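Long-range contacts in type III restriction-modification enzyme EcoP15I Res subunit (Escherichia coli, PDB 4ZCF), which cleaves DNA as the ATP-dependent helicase-endonuclease subunit of a type III restriction enzyme recognising two inversely oriented 5'-CAGCAG-3' sites: residues I107-I112 / R217-F222; P44-S49 / K103-N108; A16-V21 / I95-D100. All blocks are in the same frame, centred on the assembly; numbering follows the deposited sequence.

Contact 1. Residues I107-I112 / R217-F222; sequences INKFII and RAVKPF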
ATOM      1  N   ILE C 107       0.164  -5.757 -29.885  1.00 46.83           N
ATOM      2  CA  ILE C 107       0.903  -4.752 -29.133  1.00 46.57           C
ATOM      3  C   ILE C 107       0.030  -4.586 -27.865  1.00 52.73           C
ATOM      4  O   ILE C 107      -1.174  -4.341 -27.979  1.00 51.19           O
ATOM      5  CB  ILE C 107       1.100  -3.425 -29.937  1.00 48.59           C
ATOM      6  CG1 ILE C 107       1.717  -3.659 -31.348  1.00 48.11           C
ATOM      7  CG2 ILE C 107       1.879  -2.369 -29.128  1.00 48.41           C
ATOM      8  CD1 ILE C 107       3.223  -4.096 -31.412  1.00 56.14           C
ATOM      9  N   ASN C 108       0.607  -4.841 -26.676  1.00 51.42           N
ATOM     10  CA  ASN C 108      -0.173  -4.798 -25.437  1.00 51.86           C
ATOM     11  C   ASN C 108       0.323  -3.800 -24.378  1.00 52.86           C
ATOM     12  O   ASN C 108      -0.241  -3.737 -23.281  1.00 52.08           O
ATOM     13  CB  ASN C 108      -0.333  -6.223 -24.861  1.00 54.87           C
ATOM     14  CG  ASN C 108       0.937  -6.837 -24.335  1.00 81.34           C
ATOM     15  OD1 ASN C 108       1.966  -6.895 -25.022  1.00 77.50           O
ATOM     16  ND2 ASN C 108       0.873  -7.359 -23.115  1.00 75.82           N
ATOM     17  N   LYS C 109       1.382  -3.044 -24.702  1.00 46.80           N
ATOM     18  CA  LYS C 109       1.987  -2.070 -23.805  1.00 44.84           C
ATOM     19  C   LYS C 109       2.206  -0.734 -24.502  1.00 46.71           C
ATOM     20  O   LYS C 109       2.907  -0.654 -25.512  1.00 45.12           O
ATOM     21  CB  LYS C 109       3.251  -2.639 -23.137  1.00 46.73           C
ATOM     22  CG  LYS C 109       2.893  -3.569 -21.981  1.00 47.61           C
ATOM     23  CD  LYS C 109       4.056  -3.982 -21.140  1.00 46.70           C
ATOM     24  CE  LYS C 109       3.619  -5.126 -20.261  1.00 47.38           C
ATOM     25  NZ  LYS C 109       4.740  -5.612 -19.396  1.00 46.63           N
ATOM     26  N   PHE C 110       1.522   0.303 -23.991  1.00 43.42           N
ATOM     27  CA  PHE C 110       1.509   1.655 -24.553  1.00 43.01           C
ATOM     28  C   PHE C 110       1.738   2.703 -23.462  1.00 46.31           C
ATOM     29  O   PHE C 110       1.241   2.553 -22.346  1.00 46.19           O
ATOM     30  CB  PHE C 110       0.142   1.935 -25.233  1.00 44.45           C
ATOM     31  CG  PHE C 110      -0.345   0.901 -26.226  1.00 46.03           C
ATOM     32  CD1 PHE C 110      -1.032  -0.232 -25.798  1.00 50.67           C
ATOM     33  CD2 PHE C 110      -0.176   1.089 -27.588  1.00 48.13           C
ATOM     34  CE1 PHE C 110      -1.463  -1.201 -26.717  1.00 51.74           C
ATOM     35  CE2 PHE C 110      -0.625   0.130 -28.509  1.00 51.36           C
ATOM     36  CZ  PHE C 110      -1.267  -1.006 -28.067  1.00 50.02           C
ATOM     37  N   ILE C 111       2.457   3.779 -23.807  1.00 41.09           N
ATOM     38  CA  ILE C 111       2.689   4.915 -22.914  1.00 39.58           C
ATOM     39  C   ILE C 111       1.883   6.118 -23.468  1.00 45.06           C
ATOM     40  O   ILE C 111       2.094   6.504 -24.624  1.00 45.37           O
ATOM     41  CB  ILE C 111       4.202   5.243 -22.656  1.00 40.56           C
ATOM     42  CG1 ILE C 111       4.988   3.976 -22.218  1.00 39.91           C
ATOM     43  CG2 ILE C 111       4.334   6.361 -21.604  1.00 39.67           C
ATOM     44  CD1 ILE C 111       6.580   4.128 -22.051  1.00 38.81           C
ATOM     45  N   ILE C 112       0.927   6.653 -22.668  1.00 39.94           N
ATOM     46  CA  ILE C 112       0.138   7.836 -23.030  1.00 39.78           C
ATOM     47  C   ILE C 112       0.835   9.007 -22.359  1.00 45.55           C
ATOM     48  O   ILE C 112       0.799   9.107 -21.120  1.00 46.98           O
ATOM     49  CB  ILE C 112      -1.365   7.791 -22.596  1.00 42.07           C
ATOM     50  CG1 ILE C 112      -2.133   6.661 -23.288  1.00 41.22           C
ATOM     51  CG2 ILE C 112      -2.052   9.152 -22.848  1.00 42.27           C
ATOM     52  CD1 ILE C 112      -3.482   6.375 -22.636  1.00 40.29           C
ATOM     53  N   ARG C 217      12.182   1.476 -21.810  1.00 46.81           N
ATOM     54  CA  ARG C 217      12.774   1.327 -23.138  1.00 46.30           C
ATOM     55  C   ARG C 217      12.730  -0.153 -23.588  1.00 52.39           C
ATOM     56  O   ARG C 217      12.305  -0.430 -24.710  1.00 52.77           O
ATOM     57  CB  ARG C 217      14.196   1.890 -23.162  1.00 43.67           C
ATOM     58  CG  ARG C 217      14.861   1.768 -24.533  1.00 49.29           C
ATOM     59  CD  ARG C 217      16.359   1.942 -24.493  1.00 55.82           C
ATOM     60  NE  ARG C 217      16.753   3.269 -24.011  1.00 65.86           N
ATOM     61  CZ  ARG C 217      17.454   3.488 -22.903  1.00 72.48           C
ATOM     62  NH1 ARG C 217      17.848   2.471 -22.147  1.00 60.81           N
ATOM     63  NH2 ARG C 217      17.778   4.722 -22.549  1.00 53.74           N
ATOM     64  N   ALA C 218      13.103  -1.091 -22.683  1.00 49.96           N
ATOM     65  CA  ALA C 218      13.137  -2.550 -22.892  1.00 49.90           C
ATOM     66  C   ALA C 218      11.772  -3.202 -23.173  1.00 55.62           C
ATOM     67  O   ALA C 218      11.718  -4.315 -23.720  1.00 56.63           O
ATOM     68  CB  ALA C 218      13.795  -3.225 -21.705  1.00 50.36           C
ATOM     69  N   VAL C 219      10.679  -2.528 -22.772  1.00 51.54           N
ATOM     70  CA  VAL C 219       9.299  -2.977 -22.974  1.00 51.11           C
ATOM     71  C   VAL C 219       8.902  -2.816 -24.479  1.00 56.81           C
ATOM     72  O   VAL C 219       7.929  -3.434 -24.932  1.00 57.10           O
ATOM     73  CB  VAL C 219       8.381  -2.227 -21.961  1.00 54.09           C
ATOM     74  CG1 VAL C 219       7.038  -1.813 -22.549  1.00 53.70           C
ATOM     75  CG2 VAL C 219       8.197  -3.040 -20.692  1.00 53.89           C
ATOM     76  N   LYS C 220       9.717  -2.040 -25.248  1.00 52.70           N
ATOM     77  CA  LYS C 220       9.555  -1.707 -26.668  1.00 52.28           C
ATOM     78  C   LYS C 220       8.190  -1.040 -26.823  1.00 55.26           C
ATOM     79  O   LYS C 220       7.253  -1.660 -27.316  1.00 55.02           O
ATOM     80  CB  LYS C 220       9.744  -2.946 -27.579  1.00 54.95           C
ATOM     81  CG  LYS C 220      11.144  -3.553 -27.554  1.00 61.85           C
ATOM     82  CD  LYS C 220      11.116  -4.963 -28.144  1.00 73.13           C
ATOM     83  CE  LYS C 220      12.220  -5.858 -27.620  1.00 78.37           C
ATOM     84  NZ  LYS C 220      11.763  -7.268 -27.466  1.00 76.83           N
ATOM     85  N   PRO C 221       8.009   0.198 -26.314  1.00 51.54           N
ATOM     86  CA  PRO C 221       6.655   0.778 -26.311  1.00 51.12           C
ATOM     87  C   PRO C 221       6.181   1.541 -27.544  1.00 54.14           C
ATOM     88  O   PRO C 221       6.985   2.005 -28.355  1.00 55.25           O
ATOM     89  CB  PRO C 221       6.680   1.683 -25.076  1.00 52.48           C
ATOM     90  CG  PRO C 221       8.105   2.104 -24.951  1.00 56.20           C
ATOM     91  CD  PRO C 221       8.975   1.085 -25.629  1.00 51.85           C
ATOM     92  N   PHE C 222       4.851   1.715 -27.628  1.00 47.80           N
ATOM     93  CA  PHE C 222       4.148   2.531 -28.616  1.00 46.58           C
ATOM     94  C   PHE C 222       3.674   3.760 -27.826  1.00 49.49           C
ATOM     95  O   PHE C 222       2.924   3.616 -26.855  1.00 48.64           O
ATOM     96  CB  PHE C 222       2.960   1.755 -29.245  1.00 47.60           C
ATOM     97  CG  PHE C 222       3.261   1.114 -30.583  1.00 48.61           C
ATOM     98  CD1 PHE C 222       4.226   0.122 -30.697  1.00 51.26           C
ATOM     99  CD2 PHE C 222       2.593   1.516 -31.730  1.00 50.77           C
ATOM    100  CE1 PHE C 222       4.502  -0.465 -31.933  1.00 52.66           C
ATOM    101  CE2 PHE C 222       2.873   0.927 -32.965  1.00 53.45           C
ATOM    102  CZ  PHE C 222       3.832  -0.051 -33.060  1.00 51.34           C
TER
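The ring of F222 has I107 lying against one face: CG1 of I107 stands 4.3 Å above the ring plane, displaced toward the rim, and CG2 of I107 comes obliquely to 3.8 Å from CD1 of F222. The ring of F110 is also met obliquely, by CB of F222, at 3.6 Å from CD2 of F110. These aromatics sit at the entry of two neighbouring parallel strands, 109-113 and 222-226, in the sheet of a P-loop NTPase (RecA-like) domain. F110 and F222 form the parallel bridge, with CA atoms 4.9 Å apart. Their side chains leave the same face of the sheet and run side by side toward helix 90-105, where F110 touches I98 and F222 touches L101.

Residues K109 and I111 flank this bridge and meet the incoming loop instead. CD1 of I111 lies 3.9 Å from CG of P221, the two side chains pointing the same way. The aliphatic part of K109 crosses V219 at about a right angle, CB and CD both touching CG1; with CG set anti to the carbonyl carbon (chi1 -79°) and the chain extended beyond it, NZ is carried on to the backbone oxygens of L41, F170 and A173. The carbonyl of K109 takes a hydrogen bond from the N43 side chain.

One backbone bond crosses the contact: N of I111 donates to O of F222 at 3.1 Å, with 157° at the hydrogen and the donor tilted 28° from the carbonyl plane. The same F222 O also receives a CA-H...O contact from CA of F110, at 3.3 Å.

Contact 2. Residues P44-S49 / K103-N108; sequences PELKLS and KSFGIN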
ATOM      1  N   PRO C  44       5.909  -7.172 -28.930  1.00 57.42           N
ATOM      2  CA  PRO C  44       6.536  -7.708 -30.152  1.00 57.71           C
ATOM      3  C   PRO C  44       7.135  -6.544 -30.960  1.00 63.55           C
ATOM      4  O   PRO C  44       6.596  -5.428 -30.931  1.00 63.24           O
ATOM      5  CB  PRO C  44       5.353  -8.327 -30.917  1.00 59.20           C
ATOM      6  CG  PRO C  44       4.227  -8.408 -29.925  1.00 63.46           C
ATOM      7  CD  PRO C  44       4.435  -7.259 -29.011  1.00 58.90           C
ATOM      8  N   GLU C  45       8.260  -6.780 -31.646  1.00 61.34           N
ATOM      9  CA  GLU C  45       8.873  -5.740 -32.470  1.00 61.32           C
ATOM     10  C   GLU C  45       8.125  -5.707 -33.809  1.00 64.01           C
ATOM     11  O   GLU C  45       8.179  -6.675 -34.559  1.00 63.47           O
ATOM     12  CB  GLU C  45      10.360  -6.024 -32.673  1.00 62.15           C
ATOM     13  N   LEU C  46       7.360  -4.629 -34.064  1.00 60.42           N
ATOM     14  CA  LEU C  46       6.593  -4.458 -35.303  1.00 59.84           C
ATOM     15  C   LEU C  46       7.481  -3.829 -36.381  1.00 65.05           C
ATOM     16  O   LEU C  46       7.622  -2.598 -36.456  1.00 64.23           O
ATOM     17  CB  LEU C  46       5.298  -3.650 -35.064  1.00 59.17           C
ATOM     18  CG  LEU C  46       4.265  -3.681 -36.191  1.00 62.27           C
ATOM     19  CD1 LEU C  46       3.701  -5.091 -36.387  1.00 62.10           C
ATOM     20  CD2 LEU C  46       3.148  -2.685 -35.928  1.00 61.38           C
ATOM     21  N   LYS C  47       8.108  -4.710 -37.190  1.00 62.97           N
ATOM     22  CA  LYS C  47       9.065  -4.370 -38.248  1.00 62.86           C
ATOM     23  C   LYS C  47       8.468  -4.382 -39.651  1.00 66.28           C
ATOM     24  O   LYS C  47       7.755  -5.313 -40.012  1.00 65.32           O
ATOM     25  CB  LYS C  47      10.257  -5.319 -38.179  1.00 63.69           C
ATOM     26  N   LEU C  48       8.768  -3.335 -40.437  1.00 64.30           N
ATOM     27  CA  LEU C  48       8.363  -3.157 -41.840  1.00 64.98           C
ATOM     28  C   LEU C  48       9.357  -2.249 -42.584  1.00 70.83           C
ATOM     29  O   LEU C  48       9.878  -1.303 -41.988  1.00 71.33           O
ATOM     30  CB  LEU C  48       6.871  -2.754 -42.016  1.00 64.90           C
ATOM     31  CG  LEU C  48       6.475  -1.285 -42.195  1.00 69.17           C
ATOM     32  CD1 LEU C  48       5.174  -1.176 -42.967  1.00 69.19           C
ATOM     33  CD2 LEU C  48       6.307  -0.595 -40.863  1.00 70.75           C
ATOM     34  N   SER C  49       9.673  -2.588 -43.857  1.00 68.11           N
ATOM     35  CA  SER C  49      10.646  -1.886 -44.712  1.00 68.18           C
ATOM     36  C   SER C  49      10.358  -0.395 -44.918  1.00 73.19           C
ATOM     37  O   SER C  49       9.207   0.038 -44.771  1.00 72.63           O
ATOM     38  CB  SER C  49      10.803  -2.601 -46.055  1.00 71.26           C
ATOM     39  OG  SER C  49       9.943  -2.099 -47.064  1.00 78.64           O
ATOM     40  N   LYS C 103      -5.433  -5.569 -31.681  1.00 47.60           N
ATOM     41  CA  LYS C 103      -6.154  -6.593 -32.447  1.00 47.36           C
ATOM     42  C   LYS C 103      -5.246  -7.174 -33.559  1.00 53.25           C
ATOM     43  O   LYS C 103      -4.901  -8.361 -33.520  1.00 52.57           O
ATOM     44  CB  LYS C 103      -7.474  -6.019 -33.002  1.00 48.62           C
ATOM     45  CG  LYS C 103      -8.320  -7.008 -33.811  1.00 52.56           C
ATOM     46  CD  LYS C 103      -9.650  -6.405 -34.238  1.00 52.11           C
ATOM     47  CE  LYS C 103     -10.814  -7.096 -33.569  1.00 66.93           C
ATOM     48  NZ  LYS C 103     -12.051  -6.259 -33.577  1.00 77.42           N
ATOM     49  N   SER C 104      -4.778  -6.301 -34.469  1.00 50.83           N
ATOM     50  CA  SER C 104      -3.959  -6.669 -35.623  1.00 50.33           C
ATOM     51  C   SER C 104      -2.571  -7.243 -35.342  1.00 54.19           C
ATOM     52  O   SER C 104      -2.158  -8.173 -36.037  1.00 53.89           O
ATOM     53  CB  SER C 104      -3.863  -5.498 -36.595  1.00 52.80           C
ATOM     54  OG  SER C 104      -5.149  -5.045 -36.983  1.00 60.16           O
ATOM     55  N   PHE C 105      -1.847  -6.695 -34.347  1.00 50.97           N
ATOM     56  CA  PHE C 105      -0.452  -7.062 -34.085  1.00 50.09           C
ATOM     57  C   PHE C 105      -0.074  -7.595 -32.714  1.00 50.60           C
ATOM     58  O   PHE C 105       1.063  -8.048 -32.535  1.00 48.95           O
ATOM     59  CB  PHE C 105       0.469  -5.889 -34.469  1.00 52.26           C
ATOM     60  CG  PHE C 105       0.101  -5.246 -35.783  1.00 54.33           C
ATOM     61  CD1 PHE C 105       0.283  -5.926 -36.986  1.00 57.54           C
ATOM     62  CD2 PHE C 105      -0.454  -3.971 -35.820  1.00 56.27           C
ATOM     63  CE1 PHE C 105      -0.068  -5.332 -38.203  1.00 58.21           C
ATOM     64  CE2 PHE C 105      -0.796  -3.374 -37.039  1.00 58.74           C
ATOM     65  CZ  PHE C 105      -0.603  -4.060 -38.218  1.00 56.80           C
ATOM     66  N   GLY C 106      -0.985  -7.507 -31.756  1.00 46.55           N
ATOM     67  CA  GLY C 106      -0.713  -7.968 -30.399  1.00 46.10           C
ATOM     68  C   GLY C 106       0.226  -7.069 -29.617  1.00 49.88           C
ATOM     69  O   GLY C 106       1.002  -7.548 -28.786  1.00 49.27           O
ATOM     70  N   ILE C 107       0.164  -5.757 -29.885  1.00 46.83           N
ATOM     71  CA  ILE C 107       0.903  -4.752 -29.133  1.00 46.57           C
ATOM     72  C   ILE C 107       0.030  -4.586 -27.865  1.00 52.73           C
ATOM     73  O   ILE C 107      -1.174  -4.341 -27.979  1.00 51.19           O
ATOM     74  CB  ILE C 107       1.100  -3.425 -29.937  1.00 48.59           C
ATOM     75  CG1 ILE C 107       1.717  -3.659 -31.348  1.00 48.11           C
ATOM     76  CG2 ILE C 107       1.879  -2.369 -29.128  1.00 48.41           C
ATOM     77  CD1 ILE C 107       3.223  -4.096 -31.412  1.00 56.14           C
ATOM     78  N   ASN C 108       0.607  -4.841 -26.676  1.00 51.42           N
ATOM     79  CA  ASN C 108      -0.173  -4.798 -25.437  1.00 51.86           C
ATOM     80  C   ASN C 108       0.323  -3.800 -24.378  1.00 52.86           C
ATOM     81  O   ASN C 108      -0.241  -3.737 -23.281  1.00 52.08           O
ATOM     82  CB  ASN C 108      -0.333  -6.223 -24.861  1.00 54.87           C
ATOM     83  CG  ASN C 108       0.937  -6.837 -24.335  1.00 81.34           C
ATOM     84  OD1 ASN C 108       1.966  -6.895 -25.022  1.00 77.50           O
ATOM     85  ND2 ASN C 108       0.873  -7.359 -23.115  1.00 75.82           N
TER
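L46 meets F105 through both of its methyl groups. The CH-pi part comes from CD2 of L46, which lies 4.1 Å from the centroid of the F105 ring and 21° off its normal, over the face. The opposite face is covered from within the same segment by CB of S104, 3.7 Å above the plane at the ring centre. The ring is thus held between a helix neighbour and a strand residue.

Apolar packing accounts for the rest of the side-chain touching. CD1 of L46 approaches CD1 of F105 to 3.6 Å, the two side chains crossing at about a right angle; both methyls reach the ring because CG of L46 is placed anti to the backbone N (chi1 -166°). The far end of I107 fills in beside them: its CD1 is 4.2 Å from CB of L46 and touches CD of P44 at the same range.

Helix 90-105 and strand 109-113 belong to a beta-alpha-beta crossover of the parallel sheet, and G106, with positive phi (73°), ends the helix where the chain turns toward that strand. Strand 45-47, paired antiparallel with 29-31, packs on this turn.

Contacts with carbonyl oxygens form the third group; no hydrogen bond joins the two segments. O of G106 faces the P44 ring, 3.5 Å from its CD, and O of P44 lies 3.7 Å from CD1 of I107. The backbone N of L46 is hydrogen-bonded to OE1 of Q247.

Contact 3. Residues A16-V21 / I95-D100; sequences AGVDAV and IKTIFD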
ATOM      1  N   ALA C  16     -12.385   7.418 -39.419  1.00 52.88           N
ATOM      2  CA  ALA C  16     -11.454   7.875 -40.453  1.00 52.24           C
ATOM      3  C   ALA C  16     -10.026   8.020 -39.905  1.00 55.41           C
ATOM      4  O   ALA C  16      -9.075   7.590 -40.558  1.00 56.13           O
ATOM      5  CB  ALA C  16     -11.944   9.185 -41.051  1.00 53.01           C
ATOM      6  N   GLY C  17      -9.901   8.556 -38.693  1.00 50.96           N
ATOM      7  CA  GLY C  17      -8.617   8.693 -38.007  1.00 50.28           C
ATOM      8  C   GLY C  17      -8.052   7.369 -37.509  1.00 51.64           C
ATOM      9  O   GLY C  17      -6.834   7.186 -37.469  1.00 51.64           O
ATOM     10  N   VAL C  18      -8.927   6.435 -37.108  1.00 46.05           N
ATOM     11  CA  VAL C  18      -8.485   5.125 -36.636  1.00 45.18           C
ATOM     12  C   VAL C  18      -7.818   4.419 -37.805  1.00 50.34           C
ATOM     13  O   VAL C  18      -6.691   3.966 -37.679  1.00 50.19           O
ATOM     14  CB  VAL C  18      -9.633   4.269 -36.036  1.00 47.59           C
ATOM     15  CG1 VAL C  18      -9.099   2.953 -35.495  1.00 46.73           C
ATOM     16  CG2 VAL C  18     -10.402   5.022 -34.954  1.00 47.07           C
ATOM     17  N   ASP C  19      -8.511   4.389 -38.955  1.00 49.71           N
ATOM     18  CA  ASP C  19      -8.100   3.762 -40.214  1.00 50.22           C
ATOM     19  C   ASP C  19      -6.824   4.394 -40.754  1.00 56.42           C
ATOM     20  O   ASP C  19      -5.940   3.673 -41.211  1.00 57.00           O
ATOM     21  CB  ASP C  19      -9.227   3.876 -41.256  1.00 51.93           C
ATOM     22  CG  ASP C  19     -10.522   3.137 -40.940  1.00 65.10           C
ATOM     23  OD1 ASP C  19     -10.636   2.572 -39.824  1.00 66.17           O
ATOM     24  OD2 ASP C  19     -11.440   3.162 -41.788  1.00 70.83           O
ATOM     25  N   ALA C  20      -6.716   5.735 -40.671  1.00 52.69           N
ATOM     26  CA  ALA C  20      -5.551   6.456 -41.160  1.00 52.14           C
ATOM     27  C   ALA C  20      -4.235   6.051 -40.463  1.00 58.59           C
ATOM     28  O   ALA C  20      -3.203   6.017 -41.130  1.00 59.09           O
ATOM     29  CB  ALA C  20      -5.793   7.948 -41.103  1.00 52.40           C
ATOM     30  N   VAL C  21      -4.278   5.662 -39.159  1.00 56.11           N
ATOM     31  CA  VAL C  21      -3.091   5.178 -38.415  1.00 55.95           C
ATOM     32  C   VAL C  21      -2.895   3.687 -38.721  1.00 60.30           C
ATOM     33  O   VAL C  21      -1.756   3.227 -38.863  1.00 60.15           O
ATOM     34  CB  VAL C  21      -3.152   5.451 -36.881  1.00 59.59           C
ATOM     35  CG1 VAL C  21      -1.871   5.014 -36.173  1.00 58.84           C
ATOM     36  CG2 VAL C  21      -3.432   6.919 -36.588  1.00 59.41           C
ATOM     37  N   ILE C  95      -7.536   6.000 -28.275  1.00 44.59           N
ATOM     38  CA  ILE C  95      -7.828   4.819 -27.469  1.00 44.31           C
ATOM     39  C   ILE C  95      -8.299   3.697 -28.391  1.00 47.88           C
ATOM     40  O   ILE C  95      -7.786   2.581 -28.293  1.00 47.74           O
ATOM     41  CB  ILE C  95      -8.786   5.113 -26.288  1.00 46.79           C
ATOM     42  CG1 ILE C  95      -8.083   6.019 -25.244  1.00 47.79           C
ATOM     43  CG2 ILE C  95      -9.237   3.815 -25.646  1.00 46.57           C
ATOM     44  CD1 ILE C  95      -9.012   6.828 -24.324  1.00 56.06           C
ATOM     45  N   LYS C  96      -9.225   4.003 -29.322  1.00 43.58           N
ATOM     46  CA  LYS C  96      -9.704   3.010 -30.285  1.00 43.48           C
ATOM     47  C   LYS C  96      -8.557   2.476 -31.153  1.00 46.80           C
ATOM     48  O   LYS C  96      -8.539   1.289 -31.445  1.00 47.90           O
ATOM     49  CB  LYS C  96     -10.867   3.537 -31.140  1.00 45.44           C
ATOM     50  CG  LYS C  96     -11.653   2.395 -31.769  1.00 51.13           C
ATOM     51  CD  LYS C  96     -12.868   2.857 -32.569  1.00 56.17           C
ATOM     52  CE  LYS C  96     -13.138   1.935 -33.738  1.00 51.87           C
ATOM     53  NZ  LYS C  96     -13.250   0.503 -33.329  1.00 48.97           N
ATOM     54  N   THR C  97      -7.573   3.327 -31.492  1.00 42.30           N
ATOM     55  CA  THR C  97      -6.390   2.927 -32.254  1.00 42.32           C
ATOM     56  C   THR C  97      -5.517   1.943 -31.435  1.00 47.30           C
ATOM     57  O   THR C  97      -5.026   0.968 -31.998  1.00 48.09           O
ATOM     58  CB  THR C  97      -5.621   4.150 -32.757  1.00 49.00           C
ATOM     59  OG1 THR C  97      -6.525   5.131 -33.248  1.00 42.13           O
ATOM     60  CG2 THR C  97      -4.644   3.803 -33.846  1.00 52.21           C
ATOM     61  N   ILE C  98      -5.363   2.179 -30.109  1.00 42.88           N
ATOM     62  CA  ILE C  98      -4.622   1.315 -29.182  1.00 42.14           C
ATOM     63  C   ILE C  98      -5.184  -0.125 -29.229  1.00 45.18           C
ATOM     64  O   ILE C  98      -4.416  -1.096 -29.223  1.00 42.67           O
ATOM     65  CB  ILE C  98      -4.661   1.935 -27.761  1.00 44.91           C
ATOM     66  CG1 ILE C  98      -3.514   2.926 -27.579  1.00 44.28           C
ATOM     67  CG2 ILE C  98      -4.686   0.868 -26.637  1.00 46.75           C
ATOM     68  CD1 ILE C  98      -3.773   3.986 -26.537  1.00 47.16           C
ATOM     69  N   PHE C  99      -6.531  -0.235 -29.299  1.00 43.75           N
ATOM     70  CA  PHE C  99      -7.276  -1.494 -29.397  1.00 43.67           C
ATOM     71  C   PHE C  99      -7.098  -2.122 -30.744  1.00 47.99           C
ATOM     72  O   PHE C  99      -7.010  -3.346 -30.814  1.00 48.46           O
ATOM     73  CB  PHE C  99      -8.760  -1.293 -29.103  1.00 45.49           C
ATOM     74  CG  PHE C  99      -9.072  -1.219 -27.633  1.00 46.99           C
ATOM     75  CD1 PHE C  99      -9.314  -2.373 -26.900  1.00 50.18           C
ATOM     76  CD2 PHE C  99      -9.110   0.004 -26.975  1.00 48.94           C
ATOM     77  CE1 PHE C  99      -9.583  -2.304 -25.529  1.00 50.83           C
ATOM     78  CE2 PHE C  99      -9.383   0.072 -25.608  1.00 51.42           C
ATOM     79  CZ  PHE C  99      -9.616  -1.083 -24.894  1.00 49.39           C
ATOM     80  N   ASP C 100      -6.992  -1.293 -31.813  1.00 45.14           N
ATOM     81  CA  ASP C 100      -6.755  -1.770 -33.187  1.00 44.57           C
ATOM     82  C   ASP C 100      -5.318  -2.255 -33.415  1.00 48.40           C
ATOM     83  O   ASP C 100      -5.129  -3.306 -34.040  1.00 51.09           O
ATOM     84  CB  ASP C 100      -7.250  -0.775 -34.244  1.00 45.77           C
ATOM     85  CG  ASP C 100      -8.709  -0.961 -34.628  1.00 56.70           C
ATOM     86  OD1 ASP C 100      -9.318  -1.967 -34.204  1.00 58.75           O
ATOM     87  OD2 ASP C 100      -9.224  -0.141 -35.400  1.00 63.31           O
TER
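V18 and V21 of helix 12-22 pack on K96, T97 and D100 of helix 90-105. The short helical segments cross at -42° with their axes 9.3 Å apart, and the backbones are nearest at V18 and T97, whose CA atoms are 5.3 Å apart. Buried V18, V21 and T97 form the close-packed part, on the sheet side. CG2 of T97, anti to the backbone N (chi1 -42° for OG1), lies 3.8 Å from both CB and CG1 of V21, while OG1 of T97 is hydrogen-bonded to O of T93 one turn back and also faces CA of V18, at 3.9 Å. CG2 of V18 touches the aliphatic part of K96, 4.1 Å from its CD, and CG1 of V18 lies against the carboxylate of D100.

The other side is more open and polar. K96 and D100 are partly exposed there, NZ of K96 and OD1 of D100 both hydrogen-bonding OH of Y140. Farther out, exposed D19 brings OD1 to 5.4 Å from OD2 of D100, like charges without contact. A glycine in place of V18 would probably open a gap between the helices, leaving the K96 methylenes without their apolar partner and the D100 carboxylate without the methyl beside it.

Both helices lie on the parallel sheet: V21 rests on I250 and Y252, T97 on Y252, A20 on V264 and Y265, and I98 on I181. Helix 50-64 flanks A20, while on the far flank F99 stacks with F136.

Overall arrangement
Helix 90-105, which begins at the AMP-pocket residues K90 and T91 just after G89, connects the three contacts. Contact 3 uses its middle, contact 2 its C-terminal end, and contact 1 the strand that follows. Contacts 1 and 2 share I107 and N108, have centres 11 Å apart, and meet where CZ of F222 is 4.0 Å from CD2 of L46. Contact 1 reaches contact 3 through CZ of F110, 3.4 Å from O of I98, although their centres are 16 Å apart. In contact 3 the K96 side chain is about 9 Å from the bound AMP; in contact 1 that of I111 is about 11 Å from the D226 side chain. Contact 2 lies away from these sites.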